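Local coordinates for protein Bpsl2520 (Burkholderia pseudomallei K96243, PDB 6F03) that is a secreted antigen, probably exported by way of a signal sequence, whose molecular function is unknown, at residues Y136-T139 against S140-K143. Sequence-based numbering, arbitrary orientation. Where two conformers were deposited one is given.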
ATOM      1  N   TYR B 136     -18.169   8.167  10.247  1.00 30.76           N
ATOM      2  CA  TYR B 136     -17.135   8.585  11.186  1.00 32.13           C
ATOM      3  C   TYR B 136     -17.240  10.054  11.608  1.00 28.63           C
ATOM      4  O   TYR B 136     -16.571  10.458  12.563  1.00 26.37           O
ATOM      5  CB  TYR B 136     -15.749   8.306  10.592  1.00 30.61           C
ATOM      6  CG  TYR B 136     -15.432   6.836  10.479  1.00 35.46           C
ATOM      7  CD1 TYR B 136     -15.074   6.077  11.604  1.00 37.51           C
ATOM      8  CD2 TYR B 136     -15.507   6.189   9.251  1.00 34.50           C
ATOM      9  CE1 TYR B 136     -14.798   4.708  11.490  1.00 36.20           C
ATOM     10  CE2 TYR B 136     -15.225   4.840   9.137  1.00 34.51           C
ATOM     11  CZ  TYR B 136     -14.870   4.110  10.254  1.00 36.87           C
ATOM     12  OH  TYR B 136     -14.596   2.768  10.110  1.00 43.13           O
ATOM     13  N   TYR B 137     -18.050  10.864  10.935  1.00 26.48           N
ATOM     14  CA  TYR B 137     -18.087  12.289  11.235  1.00 24.07           C
ATOM     15  C   TYR B 137     -19.518  12.728  11.489  1.00 25.26           C
ATOM     16  O   TYR B 137     -20.457  12.243  10.853  1.00 26.43           O
ATOM     17  CB  TYR B 137     -17.509  13.131  10.094  1.00 20.85           C
ATOM     18  CG  TYR B 137     -16.002  13.047   9.884  1.00 23.33           C
ATOM     19  CD1 TYR B 137     -15.107  13.551  10.818  1.00 25.10           C
ATOM     20  CD2 TYR B 137     -15.485  12.507   8.730  1.00 20.79           C
ATOM     21  CE1 TYR B 137     -13.727  13.495  10.603  1.00 24.55           C
ATOM     22  CE2 TYR B 137     -14.124  12.451   8.507  1.00 24.26           C
ATOM     23  CZ  TYR B 137     -13.245  12.943   9.425  1.00 26.53           C
ATOM     24  OH  TYR B 137     -11.876  12.890   9.153  1.00 25.39           O
ATOM     25  N   SER B 138     -19.674  13.671  12.410  1.00 26.85           N
ATOM     26  CA  SER B 138     -20.975  14.288  12.590  1.00 28.54           C
ATOM     27  C   SER B 138     -21.193  15.361  11.522  1.00 29.13           C
ATOM     28  O   SER B 138     -20.254  15.824  10.871  1.00 30.20           O
ATOM     29  CB  SER B 138     -21.087  14.898  13.995  1.00 28.86           C
ATOM     30  OG  SER B 138     -20.274  16.068  14.107  1.00 28.62           O
ATOM     31  N   THR B 139     -22.456  15.767  11.363  1.00 31.18           N
ATOM     32  CA  THR B 139     -22.799  16.838  10.434  1.00 31.07           C
ATOM     33  C   THR B 139     -22.006  18.109  10.715  1.00 32.53           C
ATOM     34  O   THR B 139     -21.535  18.778   9.793  1.00 33.56           O
ATOM     35  CB  THR B 139     -24.299  17.141  10.512  1.00 31.79           C
ATOM     36  OG1 THR B 139     -25.045  15.945  10.260  1.00 33.34           O
ATOM     37  CG2 THR B 139     -24.682  18.158   9.458  1.00 29.24           C
ATOM     38  N   SER B 140     -21.840  18.465  11.979  1.00 31.08           N
ATOM     39  CA  SER B 140     -21.097  19.678  12.281  0.65 31.89           C
ATOM     40  C   SER B 140     -19.609  19.506  11.979  1.00 30.46           C
ATOM     41  O   SER B 140     -18.948  20.459  11.549  1.00 28.00           O
ATOM     42  CB  SER B 140     -21.342  20.078  13.744  0.65 31.28           C
ATOM     43  OG  SER B 140     -20.551  21.187  14.119  0.65 31.15           O
ATOM     44  N   GLU B 141     -19.066  18.303  12.175  1.00 30.28           N
ATOM     45  CA  GLU B 141     -17.664  18.081  11.823  1.00 29.41           C
ATOM     46  C   GLU B 141     -17.463  18.114  10.311  1.00 26.19           C
ATOM     47  O   GLU B 141     -16.449  18.621   9.820  1.00 23.23           O
ATOM     48  CB  GLU B 141     -17.173  16.755  12.398  1.00 31.40           C
ATOM     49  CG  GLU B 141     -17.021  16.758  13.925  1.00 36.24           C
ATOM     50  CD  GLU B 141     -16.944  15.353  14.532  1.00 39.08           C
ATOM     51  OE1 GLU B 141     -17.270  14.370  13.825  1.00 40.33           O
ATOM     52  OE2 GLU B 141     -16.560  15.230  15.715  1.00 41.97           O
ATOM     53  N   ILE B 142     -18.414  17.575   9.561  1.00 22.87           N
ATOM     54  CA  ILE B 142     -18.341  17.661   8.106  1.00 27.10           C
ATOM     55  C   ILE B 142     -18.332  19.118   7.649  1.00 27.31           C
ATOM     56  O   ILE B 142     -17.634  19.482   6.690  1.00 27.16           O
ATOM     57  CB  ILE B 142     -19.479  16.835   7.478  1.00 28.93           C
ATOM     58  CG1 ILE B 142     -19.217  15.350   7.753  1.00 27.04           C
ATOM     59  CG2 ILE B 142     -19.605  17.106   5.995  1.00 30.84           C
ATOM     60  CD1 ILE B 142     -20.439  14.469   7.634  1.00 27.29           C
ATOM     61  N   LYS B 143     -19.124  19.972   8.302  1.00 26.38           N
ATOM     62  CA  LYS B 143     -19.120  21.381   7.918  1.00 25.85           C
ATOM     63  C   LYS B 143     -17.799  22.060   8.275  1.00 26.82           C
ATOM     64  O   LYS B 143     -17.263  22.838   7.471  1.00 26.97           O
ATOM     65  CB  LYS B 143     -20.306  22.110   8.546  1.00 29.14           C
ATOM     66  CG  LYS B 143     -21.651  21.693   7.958  1.00 31.67           C
ATOM     67  CD  LYS B 143     -22.779  22.546   8.555  1.00 36.61           C
ATOM     68  CE  LYS B 143     -24.134  22.162   7.985  1.00 39.73           C
ATOM     69  NZ  LYS B 143     -25.241  22.816   8.737  1.00 45.80           N
TER
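Ser-138 and Glu-141 exchange hydrogen bonds where the chain leaves helix 119-136 and starts helix 139-150, each side chain serving the other's backbone. Ser-138 OG accepts from Glu-141 N over 3.2 Å; a chi1 of 72° tucks the hydroxyl in over its own backbone, against the first turn. In return Ser-138 N donates to Glu-141 OE1 at 2.9 Å and almost straight (171°), although the donor stands above the carboxylate plane. Backbone bonds then take over: Ile-142 N reaches Ser-138 O at 2.9 Å, and Lys-143 N reaches Thr-139 O at 3.1 Å, the i to i+4 pattern of an alpha helix.

Apolar and edge contacts flank these bonds. Tyr-137 CB lies against Ile-142 CG1 at 3.6 Å, while the same tyrosine turns its ring edge to Glu-141, with CD1 3.8 Å from OE1 and the ring and carboxylate planes nearly perpendicular. Ile-142 also packs on Lys-42, Ile-46 and Leu-49 of helix 40-52.

The second subunit engages both polar ends: Lys-156 of that chain forms a salt bridge with Glu-141 OE1, and Gln-161 of that subunit is hydrogen-bonded to Tyr-137 OH. Glu-141 OE1 is thus shared between a backbone N-H and a lysine, probably stabilising its negative charge. Such reciprocal bonding defines the capping box, here with Ser-138 as N-cap at the dimer interface.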